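Local coordinates for transferrin (Manduca sexta, PDB 6WB6), which binds ferric iron together with carbonate and transports it in the insect, taking up a single iron ion per molecule, at residues D60-V63 with A64-I67; Y78-D81 with E82-D85; C393-S396 with V397-G401; H551-A554 with N555-E558; N627-I631 with F632-A636. All blocks are in the same frame, centred on the assembly; numbering follows the deposited sequence.

Overall arrangement
The five contacts are local turns and helix ends over both halves of a two-lobed transferrin. Interactions 1 and 2 belong to the first half, which holds the ferric ion and two carbonate ions; their nearest atoms are about 7 Å apart, and helix 58-65 leads on to strand 72-79. Interaction 1 lies beside Asp57, predicted to bind iron but not among the protein ligands, Tyr90 and Tyr204, seen here, whereas the Glu83 side chain of interaction 2 is about 12 Å from the iron. Interactions 3, 4 and 5 lie in the second half, away from the iron and carbonate site. Centres are about 22 Å apart for interactions 3 and 5 and about 51 Å for interactions 1 and 4.

Interaction 1 (D60-V63 with A64-I67); sequences DMYV and ASKI
The last turn of helix 58-65 is closed by Ser65 and Lys66 folding back onto Tyr62. Regular helical bonds run from Ala64 N to Asp60 O and from Ser65 N to Met61 O (2.7 Å). At the end the helix tightens: Lys66 N reaches Val63 O at 3.3 Å, the donor standing 64° out of the carbonyl plane, and keeps a weak bond to Tyr62 O. That carbonyl is gripped a second time by Ser65 OG, 2.8 Å from Tyr62 O, because chi1 of 76° sets the hydroxyl between the backbone N and C and turns it back along the helix. An alanine at Ser65 would remove the hydroxyl and would probably leave Tyr62 O with little more than the weak bond from Lys66 N. Lys66 bends at chi2 and chi3, which lays its CD over one face of the Tyr62 ring: CD is 4.3 Å from the centroid of that ring, a CH-pi contact set toward the rim. Asp60 points back up the helix, its OD2 taking the N-H of Asp57 and a salt bridge from Arg39, its OD1 one from Arg376. Helices 360-375 and 329-334 receive Tyr62, helix 39-47 packs on Val63, Ala64 and Ile67, and strand 72-79 lies against Met61 and Ala64.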
loop_
_atom_site.group_PDB
_atom_site.type_symbol
_atom_site.label_atom_id
_atom_site.label_comp_id
_atom_site.label_asym_id
_atom_site.label_seq_id
_atom_site.Cartn_x
_atom_site.Cartn_y
_atom_site.Cartn_z
ATOM N N ASP A 60 7.194 -14.718 -0.850
ATOM C CA ASP A 60 6.075 -15.614 -1.142
ATOM C C ASP A 60 6.364 -17.043 -0.673
ATOM O O ASP A 60 5.468 -17.739 -0.178
ATOM C CB ASP A 60 5.760 -15.583 -2.647
ATOM C CG ASP A 60 5.419 -14.186 -3.162
ATOM O OD1 ASP A 60 4.623 -13.453 -2.527
ATOM O OD2 ASP A 60 5.973 -13.808 -4.212
ATOM N N MET A 61 7.604 -17.500 -0.840
ATOM C CA MET A 61 8.014 -18.795 -0.305
ATOM C C MET A 61 7.736 -18.862 1.181
ATOM O O MET A 61 7.220 -19.866 1.692
ATOM C CB MET A 61 9.508 -19.029 -0.578
ATOM C CG MET A 61 9.866 -18.963 -2.069
ATOM S SD MET A 61 11.650 -18.910 -2.411
ATOM C CE MET A 61 11.665 -18.480 -4.161
ATOM N N TYR A 62 8.045 -17.778 1.887
ATOM C CA TYR A 62 7.750 -17.726 3.299
ATOM C C TYR A 62 6.257 -17.876 3.546
ATOM O O TYR A 62 5.845 -18.669 4.396
ATOM C CB TYR A 62 8.286 -16.426 3.903
ATOM C CG TYR A 62 8.085 -16.415 5.388
ATOM C CD1 TYR A 62 9.022 -16.997 6.228
ATOM C CD2 TYR A 62 6.928 -15.892 5.952
ATOM C CE1 TYR A 62 8.845 -17.019 7.572
ATOM C CE2 TYR A 62 6.735 -15.920 7.321
ATOM C CZ TYR A 62 7.706 -16.483 8.122
ATOM O OH TYR A 62 7.551 -16.531 9.478
ATOM N N VAL A 63 5.419 -17.115 2.827
ATOM C CA VAL A 63 3.973 -17.320 2.955
ATOM C C VAL A 63 3.643 -18.773 2.702
ATOM O O VAL A 63 2.786 -19.367 3.369
ATOM C CB VAL A 63 3.189 -16.411 1.993
ATOM C CG1 VAL A 63 1.686 -16.791 1.994
ATOM C CG2 VAL A 63 3.366 -14.942 2.387
ATOM N N ALA A 64 4.340 -19.371 1.745
ATOM C CA ALA A 64 3.999 -20.716 1.317
ATOM C C ALA A 64 4.413 -21.726 2.374
ATOM O O ALA A 64 3.690 -22.690 2.640
ATOM C CB ALA A 64 4.667 -20.990 -0.024
ATOM N N SER A 65 5.540 -21.471 3.034
ATOM C CA SER A 65 6.064 -22.372 4.041
ATOM C C SER A 65 5.205 -22.404 5.287
ATOM O O SER A 65 5.403 -23.283 6.126
ATOM C CB SER A 65 7.494 -21.968 4.418
ATOM O OG SER A 65 7.486 -20.830 5.264
ATOM N N LYS A 66 4.261 -21.479 5.427
ATOM C CA LYS A 66 3.382 -21.428 6.585
ATOM C C LYS A 66 2.026 -22.069 6.334
ATOM O O LYS A 66 1.192 -22.082 7.241
ATOM C CB LYS A 66 3.151 -19.978 7.025
ATOM C CG LYS A 66 4.407 -19.132 7.207
ATOM C CD LYS A 66 5.566 -19.886 7.866
ATOM C CE LYS A 66 5.249 -20.317 9.287
ATOM N NZ LYS A 66 6.466 -20.882 9.929
ATOM N N ILE A 67 1.765 -22.550 5.126
ATOM C CA ILE A 67 0.461 -23.161 4.879
ATOM C C ILE A 67 0.382 -24.464 5.660
ATOM O O ILE A 67 1.331 -25.260 5.626
ATOM C CB ILE A 67 0.241 -23.380 3.379
ATOM C CG1 ILE A 67 0.050 -22.027 2.693
ATOM C CG2 ILE A 67 -0.994 -24.237 3.125
ATOM C CD1 ILE A 67 -0.095 -22.122 1.209
#

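Interaction 2 (Y78-D81 with E82-D85); sequences YRTD and EEPD
Thr80 and Glu83 lie side by side, their side chains pointing the same way, at the two ends of a type I beta turn that carries the chain off the end of strand 72-79. The turn has the character of an ST motif: Thr80 OG1 accepts Glu83 N at 2.9 Å, while the backbone bond from Glu83 N to Thr80 O is weak. The chi1 of 55° places OG1 between the Thr80 backbone N and carbonyl carbon, where it meets the Glu83 amide and comes within 3.4 Å of Glu83 CB. The pair is also joined by a water that contacts Thr80 OG1 and donates to Glu83 OE1. Next along the chain, Pro84 has no N-H to offer Thr80 O, so its ring simply packs on the turn, with Pro84 CD 3.2 Å from Asp81 O. Arg79 leaves the strand on its own course and runs extended from CG to NE beside this loop. Its guanidinium meets the Pro84 carbonyl edge-on, and its other nitrogens are held nearby, NH2 in a salt bridge with Glu77. Glu82 turns away from the pair to Lys228 and Thr237, tying the loop to the neighbourhood of helix 223-229, while Pro84 and Arg79 touch strand 320-327. The Glu83 side chain lies about 6 Å from that of Tyr90, an iron ligand. The bond from Arg79 NH1 to Pro84 O measures 2.9 Å and is nearly straight at 168°, with the oxygen only 5° out of the guanidinium plane.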
loop_
_atom_site.group_PDB
_atom_site.type_symbol
_atom_site.label_atom_id
_atom_site.label_comp_id
_atom_site.label_asym_id
_atom_site.label_seq_id
_atom_site.Cartn_x
_atom_site.Cartn_y
_atom_site.Cartn_z
ATOM N N TYR A 78 15.371 -18.120 -10.542
ATOM C CA TYR A 78 15.607 -17.087 -11.543
ATOM C C TYR A 78 16.838 -16.273 -11.150
ATOM O O TYR A 78 16.865 -15.647 -10.082
ATOM C CB TYR A 78 14.390 -16.171 -11.654
ATOM C CG TYR A 78 13.137 -16.810 -12.217
ATOM C CD1 TYR A 78 13.188 -18.038 -12.876
ATOM C CD2 TYR A 78 11.904 -16.182 -12.087
ATOM C CE1 TYR A 78 12.045 -18.615 -13.398
ATOM C CE2 TYR A 78 10.751 -16.748 -12.613
ATOM C CZ TYR A 78 10.826 -17.966 -13.258
ATOM O OH TYR A 78 9.692 -18.545 -13.786
ATOM N N ARG A 79 17.849 -16.274 -12.010
ATOM C CA ARG A 79 19.114 -15.621 -11.730
ATOM C C ARG A 79 19.400 -14.594 -12.823
ATOM O O ARG A 79 18.599 -14.389 -13.728
ATOM C CB ARG A 79 20.224 -16.668 -11.618
ATOM C CG ARG A 79 19.904 -17.747 -10.602
ATOM C CD ARG A 79 21.041 -18.727 -10.474
ATOM N NE ARG A 79 20.915 -19.574 -9.296
ATOM C CZ ARG A 79 21.766 -20.552 -9.014
ATOM N NH1 ARG A 79 22.791 -20.805 -9.815
ATOM N NH2 ARG A 79 21.611 -21.270 -7.936
ATOM N N THR A 80 20.550 -13.931 -12.727
ATOM C CA THR A 80 20.966 -12.991 -13.755
ATOM C C THR A 80 21.945 -13.681 -14.692
ATOM O O THR A 80 22.603 -14.657 -14.327
ATOM C CB THR A 80 21.642 -11.761 -13.161
ATOM O OG1 THR A 80 22.719 -12.205 -12.339
ATOM C CG2 THR A 80 20.652 -10.902 -12.359
ATOM N N ASP A 81 22.046 -13.145 -15.908
ATOM C CA ASP A 81 23.087 -13.598 -16.823
ATOM C C ASP A 81 24.456 -13.155 -16.344
ATOM O O ASP A 81 25.452 -13.830 -16.618
ATOM C CB ASP A 81 22.780 -13.090 -18.229
ATOM C CG ASP A 81 21.663 -13.895 -18.898
ATOM O OD1 ASP A 81 21.743 -15.143 -18.906
ATOM O OD2 ASP A 81 20.701 -13.295 -19.401
ATOM N N GLU A 82 24.507 -12.063 -15.575
ATOM C CA GLU A 82 25.755 -11.605 -14.984
ATOM C C GLU A 82 26.235 -12.563 -13.908
ATOM O O GLU A 82 27.442 -12.793 -13.776
ATOM C CB GLU A 82 25.557 -10.200 -14.410
ATOM C CG GLU A 82 26.810 -9.514 -13.992
ATOM C CD GLU A 82 26.573 -8.045 -13.709
ATOM O OE1 GLU A 82 25.390 -7.653 -13.581
ATOM O OE2 GLU A 82 27.562 -7.280 -13.628
ATOM N N GLU A 83 25.314 -13.141 -13.136
ATOM C CA GLU A 83 25.661 -14.054 -12.044
ATOM C C GLU A 83 24.863 -15.358 -12.129
ATOM O O GLU A 83 24.153 -15.741 -11.192
ATOM C CB GLU A 83 25.430 -13.366 -10.700
ATOM C CG GLU A 83 26.362 -12.193 -10.432
ATOM C CD GLU A 83 26.097 -11.543 -9.095
ATOM O OE1 GLU A 83 25.218 -10.665 -9.032
ATOM O OE2 GLU A 83 26.736 -11.943 -8.103
ATOM N N PRO A 84 24.995 -16.093 -13.229
ATOM C CA PRO A 84 24.168 -17.302 -13.407
ATOM C C PRO A 84 24.456 -18.385 -12.384
ATOM O O PRO A 84 23.588 -19.231 -12.128
ATOM C CB PRO A 84 24.526 -17.767 -14.826
ATOM C CG PRO A 84 25.928 -17.236 -15.046
ATOM C CD PRO A 84 26.019 -15.940 -14.274
ATOM N N ASP A 85 25.634 -18.371 -11.780
ATOM C CA ASP A 85 26.051 -19.409 -10.846
ATOM C C ASP A 85 26.048 -18.966 -9.385
ATOM O O ASP A 85 26.381 -19.761 -8.507
ATOM C CB ASP A 85 27.441 -19.903 -11.258
ATOM C CG ASP A 85 27.410 -20.629 -12.595
ATOM O OD1 ASP A 85 26.579 -21.548 -12.720
ATOM O OD2 ASP A 85 28.179 -20.270 -13.521
HETATM O O HOH W 1 23.297 -10.405 -10.624
#

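Interaction 3 (C393-S396 with V397-G401); sequences CLKS and VQDNG
Lys395 and Asp399, one helical turn apart, form a salt bridge near the C-terminal end of helix 390-399, which finishes in a Schellman motif. Lys395 NZ stands 3.2 Å from Asp399 OD1, meeting it on the syn side and 20° out of the carboxylate plane. The lysine first runs with CG anti to the backbone N (chi1 174°) and then bends at chi2, which brings its methylenes across the aspartate: CG of Lys395 lies 3.3 Å from Asp399 OD2. A water donates a further hydrogen bond to Asp399 OD1, giving this oxygen a second partner. Beneath the pair the helix is regular, with Asp399 N on Lys395 O at 2.9 Å and Gln398 N on Leu394 O at a nearly straight 171°. The ending follows with Asn400, whose positive phi reverses the chain. Its N-H reaches back to Val397 O at 3.0 Å, and Gly401 N makes a weak bond to Ser396 O across the six-residue loop. Gly401 has no CB to run into Ser396 OG, which already lies 3.2 Å from Gly401 C, and this lets the backbone pass so close; that hydroxyl bonds to the hydroxyl of Ser402, so the serine links the last turn to the chain that leaves it. In the packing, Cys393 is tied by a disulfide to Cys356, and Leu394 packs on helix 411-419. Val397 rests against Ala405 of strand 405-407 and Leu421, and its CG2 comes within 3.3 Å of Cys393 O, one turn back along the same helix.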
loop_
_atom_site.group_PDB
_atom_site.type_symbol
_atom_site.label_atom_id
_atom_site.label_comp_id
_atom_site.label_asym_id
_atom_site.label_seq_id
_atom_site.Cartn_x
_atom_site.Cartn_y
_atom_site.Cartn_z
ATOM N N CYS A 393 -18.576 -4.205 15.762
ATOM C CA CYS A 393 -17.163 -3.900 15.566
ATOM C C CYS A 393 -16.812 -2.574 16.221
ATOM O O CYS A 393 -15.731 -2.428 16.802
ATOM C CB CYS A 393 -16.815 -3.858 14.070
ATOM S SG CYS A 393 -16.246 -5.414 13.417
ATOM N N LEU A 394 -17.699 -1.586 16.097
ATOM C CA LEU A 394 -17.446 -0.293 16.713
ATOM C C LEU A 394 -17.396 -0.414 18.225
ATOM O O LEU A 394 -16.495 0.121 18.870
ATOM C CB LEU A 394 -18.514 0.709 16.292
ATOM C CG LEU A 394 -18.508 1.022 14.805
ATOM C CD1 LEU A 394 -19.751 1.815 14.502
ATOM C CD2 LEU A 394 -17.225 1.779 14.404
ATOM N N LYS A 395 -18.383 -1.076 18.821
ATOM C CA LYS A 395 -18.301 -1.334 20.252
ATOM C C LYS A 395 -16.989 -2.007 20.596
ATOM O O LYS A 395 -16.389 -1.722 21.636
ATOM C CB LYS A 395 -19.465 -2.211 20.707
ATOM C CG LYS A 395 -19.396 -2.671 22.159
ATOM C CD LYS A 395 -19.338 -1.490 23.162
ATOM C CE LYS A 395 -19.803 -1.931 24.570
ATOM N NZ LYS A 395 -19.408 -0.974 25.681
ATOM N N SER A 396 -16.551 -2.944 19.760
ATOM C CA SER A 396 -15.353 -3.688 20.107
ATOM C C SER A 396 -14.137 -2.782 20.095
ATOM O O SER A 396 -13.251 -2.918 20.948
ATOM C CB SER A 396 -15.162 -4.865 19.151
ATOM O OG SER A 396 -13.920 -5.523 19.359
ATOM N N VAL A 397 -14.057 -1.855 19.137
ATOM C CA VAL A 397 -12.951 -0.897 19.159
ATOM C C VAL A 397 -12.992 -0.095 20.464
ATOM O O VAL A 397 -11.980 0.066 21.152
ATOM C CB VAL A 397 -12.986 0.006 17.913
ATOM C CG1 VAL A 397 -11.816 1.033 17.911
ATOM C CG2 VAL A 397 -12.883 -0.846 16.622
ATOM N N GLN A 398 -14.171 0.376 20.854
ATOM C CA GLN A 398 -14.283 1.088 22.125
ATOM C C GLN A 398 -13.770 0.255 23.296
ATOM O O GLN A 398 -12.982 0.741 24.116
ATOM C CB GLN A 398 -15.725 1.474 22.379
ATOM C CG GLN A 398 -15.889 2.293 23.611
ATOM C CD GLN A 398 -17.315 2.539 23.920
ATOM O OE1 GLN A 398 -17.766 3.687 23.932
ATOM N NE2 GLN A 398 -18.060 1.459 24.177
ATOM N N ASP A 399 -14.249 -0.991 23.408
ATOM C CA ASP A 399 -13.902 -1.916 24.478
ATOM C C ASP A 399 -12.457 -2.329 24.421
ATOM O O ASP A 399 -11.993 -3.018 25.331
ATOM C CB ASP A 399 -14.740 -3.200 24.390
ATOM C CG ASP A 399 -16.174 -2.997 24.792
ATOM O OD1 ASP A 399 -16.430 -2.133 25.660
ATOM O OD2 ASP A 399 -17.042 -3.712 24.230
ATOM N N ASN A 400 -11.758 -1.961 23.357
ATOM C CA ASN A 400 -10.420 -2.471 23.067
ATOM C C ASN A 400 -10.414 -3.973 22.776
ATOM O O ASN A 400 -9.418 -4.661 23.000
ATOM C CB ASN A 400 -9.451 -2.169 24.200
ATOM C CG ASN A 400 -8.019 -2.254 23.754
ATOM O OD1 ASN A 400 -7.697 -1.925 22.608
ATOM N ND2 ASN A 400 -7.152 -2.725 24.641
ATOM N N GLY A 401 -11.528 -4.513 22.292
ATOM C CA GLY A 401 -11.460 -5.813 21.659
ATOM C C GLY A 401 -10.833 -5.753 20.285
ATOM O O GLY A 401 -10.391 -6.777 19.768
HETATM O O HOH W 2 -18.705 -2.423 27.480
#

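Interaction 4 (H551-A554 with N555-E558); sequences HFDA and NQYE
The backbone of Asp553 to Gln556 makes a type I beta turn, Gln556 N reaching Asp553 O at 3.0 Å from well above the carbonyl plane, and the same oxygen takes a weak bond from Tyr557 N. The Asp553 side chain braces this turn from within. With CG anti to the backbone N (chi1 -175°), OD1 lies over the following amides and accepts weak bonds from Asn555 N (2.8 Å) and Gln556 N (3.3 Å). Gln556 runs back across the carboxylate, NE2 coming 3.3 Å from Asp553 CG, with the amide and carboxylate planes 39° apart. Below the turn, Phe552 and Tyr557 form a T-shaped pair: the Phe552 edge meets the Tyr557 face, CD2 of Phe552 sitting 3.9 Å above the plane of the Tyr557 ring over its centre, and the planes stand at 74°. The Tyr557 ring has Asp553 O at its edge, 3.2 Å from CD2 of Tyr557. Both rings are buried against Leu534 of helix 530-535, Val441 of strand 437-443 and Leu572. An Asx motif laid over a type I turn, as here, leads the chain into strand 557-560 of the mixed sheet.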
loop_
_atom_site.group_PDB
_atom_site.type_symbol
_atom_site.label_atom_id
_atom_site.label_comp_id
_atom_site.label_asym_id
_atom_site.label_seq_id
_atom_site.Cartn_x
_atom_site.Cartn_y
_atom_site.Cartn_z
ATOM N N HIS A 551 -23.003 10.998 -15.588
ATOM C CA HIS A 551 -24.336 11.221 -16.115
ATOM C C HIS A 551 -24.565 12.657 -16.591
ATOM O O HIS A 551 -25.708 12.983 -16.916
ATOM C CB HIS A 551 -25.392 10.867 -15.054
ATOM C CG HIS A 551 -25.323 9.450 -14.579
ATOM N ND1 HIS A 551 -26.200 8.478 -15.011
ATOM C CD2 HIS A 551 -24.478 8.839 -13.714
ATOM C CE1 HIS A 551 -25.903 7.331 -14.425
ATOM N NE2 HIS A 551 -24.863 7.522 -13.632
ATOM N N PHE A 552 -23.534 13.512 -16.619
ATOM C CA PHE A 552 -23.679 14.911 -17.014
ATOM C C PHE A 552 -22.686 15.244 -18.111
ATOM O O PHE A 552 -21.479 15.061 -17.930
ATOM C CB PHE A 552 -23.430 15.888 -15.861
ATOM C CG PHE A 552 -24.444 15.824 -14.784
ATOM C CD1 PHE A 552 -24.269 14.970 -13.718
ATOM C CD2 PHE A 552 -25.578 16.610 -14.838
ATOM C CE1 PHE A 552 -25.217 14.894 -12.704
ATOM C CE2 PHE A 552 -26.518 16.555 -13.836
ATOM C CZ PHE A 552 -26.340 15.695 -12.756
ATOM N N ASP A 553 -23.191 15.804 -19.204
ATOM C CA ASP A 553 -22.358 16.157 -20.354
ATOM C C ASP A 553 -21.402 17.301 -20.006
ATOM O O ASP A 553 -21.830 18.410 -19.673
ATOM C CB ASP A 553 -23.269 16.525 -21.526
ATOM C CG ASP A 553 -22.507 16.789 -22.808
ATOM O OD1 ASP A 553 -21.729 17.758 -22.848
ATOM O OD2 ASP A 553 -22.691 16.026 -23.780
ATOM N N ALA A 554 -20.101 17.029 -20.090
ATOM C CA ALA A 554 -19.097 18.007 -19.677
ATOM C C ALA A 554 -19.188 19.316 -20.462
ATOM O O ALA A 554 -18.851 20.385 -19.934
ATOM C CB ALA A 554 -17.704 17.404 -19.841
ATOM N N ASN A 555 -19.620 19.255 -21.719
ATOM C CA ASN A 555 -19.741 20.460 -22.525
ATOM C C ASN A 555 -20.946 21.312 -22.145
ATOM O O ASN A 555 -20.957 22.503 -22.460
ATOM C CB ASN A 555 -19.820 20.095 -24.014
ATOM C CG ASN A 555 -18.620 19.318 -24.480
ATOM O OD1 ASN A 555 -17.499 19.540 -24.015
ATOM N ND2 ASN A 555 -18.846 18.380 -25.379
ATOM N N GLN A 556 -21.949 20.751 -21.465
ATOM C CA GLN A 556 -23.164 21.504 -21.149
ATOM C C GLN A 556 -23.314 21.861 -19.675
ATOM O O GLN A 556 -24.086 22.770 -19.358
ATOM C CB GLN A 556 -24.412 20.715 -21.584
ATOM C CG GLN A 556 -24.369 20.243 -23.017
ATOM C CD GLN A 556 -25.480 19.253 -23.329
ATOM O OE1 GLN A 556 -26.595 19.387 -22.843
ATOM N NE2 GLN A 556 -25.169 18.244 -24.136
ATOM N N TYR A 557 -22.591 21.193 -18.783
ATOM C CA TYR A 557 -22.787 21.316 -17.350
ATOM C C TYR A 557 -21.504 21.750 -16.659
ATOM O O TYR A 557 -20.393 21.516 -17.151
ATOM C CB TYR A 557 -23.258 20.007 -16.757
ATOM C CG TYR A 557 -24.611 19.647 -17.260
ATOM C CD1 TYR A 557 -25.748 20.143 -16.644
ATOM C CD2 TYR A 557 -24.765 18.828 -18.369
ATOM C CE1 TYR A 557 -27.006 19.822 -17.101
ATOM C CE2 TYR A 557 -26.032 18.491 -18.837
ATOM C CZ TYR A 557 -27.149 18.998 -18.197
ATOM O OH TYR A 557 -28.419 18.693 -18.642
ATOM N N GLU A 558 -21.687 22.407 -15.517
ATOM C CA GLU A 558 -20.598 22.942 -14.723
ATOM C C GLU A 558 -20.878 22.636 -13.266
ATOM O O GLU A 558 -21.995 22.272 -12.889
ATOM C CB GLU A 558 -20.471 24.457 -14.898
ATOM C CG GLU A 558 -19.454 24.930 -15.879
ATOM C CD GLU A 558 -19.670 26.398 -16.172
ATOM O OE1 GLU A 558 -20.697 26.934 -15.688
ATOM O OE2 GLU A 558 -18.843 27.004 -16.880
#

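Interaction 5 (N627-I631 with F632-A636); sequences NNNVI and FNNAA
Asn629 and Asn634 clasp each other across a loop that holds a gamma turn at Ile631 and runs into a type I beta turn from Asn633 to Ala636. The polar bonds are reciprocal. Asn629 N donates to Asn634 OD1 at 2.7 Å, from 39° out of the carbonyl plane, while Asn634 N donates to Asn629 OD1 at 2.8 Å, in plane; both are fairly straight. Each carboxamide oxygen takes the backbone N-H of the other residue, and Asn629 OD1 also takes a hydrogen from a water that accepts the N-H of Ala635. Among the backbone contacts, the gamma turn is closed by a weak bond from Phe632 N to Val630 O, and a CA-H...O contact runs from Asn629 CA to Phe632 O. The apolar contact is a CH-pi one: with Ile631 CG2 anti to its backbone N, the methyl reaches over a face of the Phe632 ring. A serine in place of Phe632 would remove the ring and would probably leave a gap beside the Ile631 methyl, Trp588 and Met369. Lys365 bonds to Val630 O and Glu427 to Asn633 N, tying the loop to helix 360-375 and strand 422-428. Ile631 CG2 lies 3.7 Å from the Phe632 ring centroid, 15° off the ring normal.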
loop_
_atom_site.group_PDB
_atom_site.type_symbol
_atom_site.label_atom_id
_atom_site.label_comp_id
_atom_site.label_asym_id
_atom_site.label_seq_id
_atom_site.Cartn_x
_atom_site.Cartn_y
_atom_site.Cartn_z
ATOM N N ASN A 627 -17.033 -12.295 -3.835
ATOM C CA ASN A 627 -17.630 -11.205 -3.076
ATOM C C ASN A 627 -16.873 -9.915 -3.329
ATOM O O ASN A 627 -15.644 -9.899 -3.354
ATOM C CB ASN A 627 -17.632 -11.498 -1.584
ATOM C CG ASN A 627 -18.554 -12.625 -1.230
ATOM O OD1 ASN A 627 -19.470 -12.438 -0.469
ATOM N ND2 ASN A 627 -18.320 -13.810 -1.802
ATOM N N ASN A 628 -17.612 -8.838 -3.498
ATOM C CA ASN A 628 -17.009 -7.543 -3.726
ATOM C C ASN A 628 -17.029 -6.717 -2.458
ATOM O O ASN A 628 -17.797 -6.975 -1.527
ATOM C CB ASN A 628 -17.730 -6.821 -4.856
ATOM C CG ASN A 628 -17.453 -7.466 -6.174
ATOM O OD1 ASN A 628 -16.422 -7.198 -6.794
ATOM N ND2 ASN A 628 -18.328 -8.391 -6.579
ATOM N N ASN A 629 -16.135 -5.733 -2.422
ATOM C CA ASN A 629 -16.169 -4.721 -1.387
ATOM C C ASN A 629 -15.906 -5.325 -0.028
ATOM O O ASN A 629 -16.367 -4.802 0.985
ATOM C CB ASN A 629 -17.512 -3.998 -1.390
ATOM C CG ASN A 629 -17.810 -3.402 -2.718
ATOM O OD1 ASN A 629 -16.895 -2.951 -3.427
ATOM N ND2 ASN A 629 -19.079 -3.418 -3.097
ATOM N N VAL A 630 -15.163 -6.426 -0.014
ATOM C CA VAL A 630 -14.768 -7.052 1.235
ATOM C C VAL A 630 -13.655 -6.215 1.859
ATOM O O VAL A 630 -12.590 -6.044 1.256
ATOM C CB VAL A 630 -14.317 -8.496 1.005
ATOM C CG1 VAL A 630 -14.122 -9.173 2.328
ATOM C CG2 VAL A 630 -15.347 -9.253 0.156
ATOM N N ILE A 631 -13.899 -5.707 3.072
ATOM C CA ILE A 631 -12.977 -4.833 3.815
ATOM C C ILE A 631 -12.832 -3.490 3.120
ATOM O O ILE A 631 -13.063 -2.443 3.729
ATOM C CB ILE A 631 -11.587 -5.463 4.023
ATOM C CG1 ILE A 631 -11.720 -6.745 4.844
ATOM C CG2 ILE A 631 -10.683 -4.477 4.774
ATOM C CD1 ILE A 631 -10.455 -7.444 5.175
ATOM N N PHE A 632 -12.422 -3.501 1.859
ATOM C CA PHE A 632 -12.323 -2.284 1.067
ATOM C C PHE A 632 -13.331 -2.358 -0.063
ATOM O O PHE A 632 -13.661 -3.442 -0.549
ATOM C CB PHE A 632 -10.896 -2.075 0.495
ATOM C CG PHE A 632 -9.784 -2.191 1.546
ATOM C CD1 PHE A 632 -9.527 -1.155 2.420
ATOM C CD2 PHE A 632 -9.032 -3.339 1.646
ATOM C CE1 PHE A 632 -8.559 -1.260 3.394
ATOM C CE2 PHE A 632 -8.044 -3.459 2.603
ATOM C CZ PHE A 632 -7.798 -2.407 3.484
ATOM N N ASN A 633 -13.805 -1.200 -0.502
ATOM C CA ASN A 633 -14.612 -1.197 -1.709
ATOM C C ASN A 633 -13.721 -1.426 -2.915
ATOM O O ASN A 633 -12.604 -0.907 -2.981
ATOM C CB ASN A 633 -15.364 0.109 -1.851
ATOM C CG ASN A 633 -16.455 0.229 -0.830
ATOM O OD1 ASN A 633 -17.380 -0.568 -0.839
ATOM N ND2 ASN A 633 -16.330 1.192 0.085
ATOM N N ASN A 634 -14.214 -2.228 -3.859
ATOM C CA ASN A 634 -13.470 -2.474 -5.096
ATOM C C ASN A 634 -13.089 -1.176 -5.792
ATOM O O ASN A 634 -12.096 -1.137 -6.512
ATOM C CB ASN A 634 -14.288 -3.354 -6.057
ATOM C CG ASN A 634 -14.392 -4.813 -5.606
ATOM O OD1 ASN A 634 -14.413 -5.127 -4.402
ATOM N ND2 ASN A 634 -14.487 -5.717 -6.583
ATOM N N ALA A 635 -13.848 -0.102 -5.583
ATOM C CA ALA A 635 -13.534 1.175 -6.215
ATOM C C ALA A 635 -12.382 1.912 -5.542
ATOM O O ALA A 635 -11.866 2.882 -6.113
ATOM C CB ALA A 635 -14.762 2.089 -6.216
ATOM N N ALA A 636 -11.973 1.494 -4.349
ATOM C CA ALA A 636 -10.910 2.210 -3.661
ATOM C C ALA A 636 -9.642 2.182 -4.500
ATOM O O ALA A 636 -9.255 1.146 -5.042
ATOM C CB ALA A 636 -10.645 1.597 -2.283
HETATM O O HOH W 3 -16.706 -0.491 -4.801
#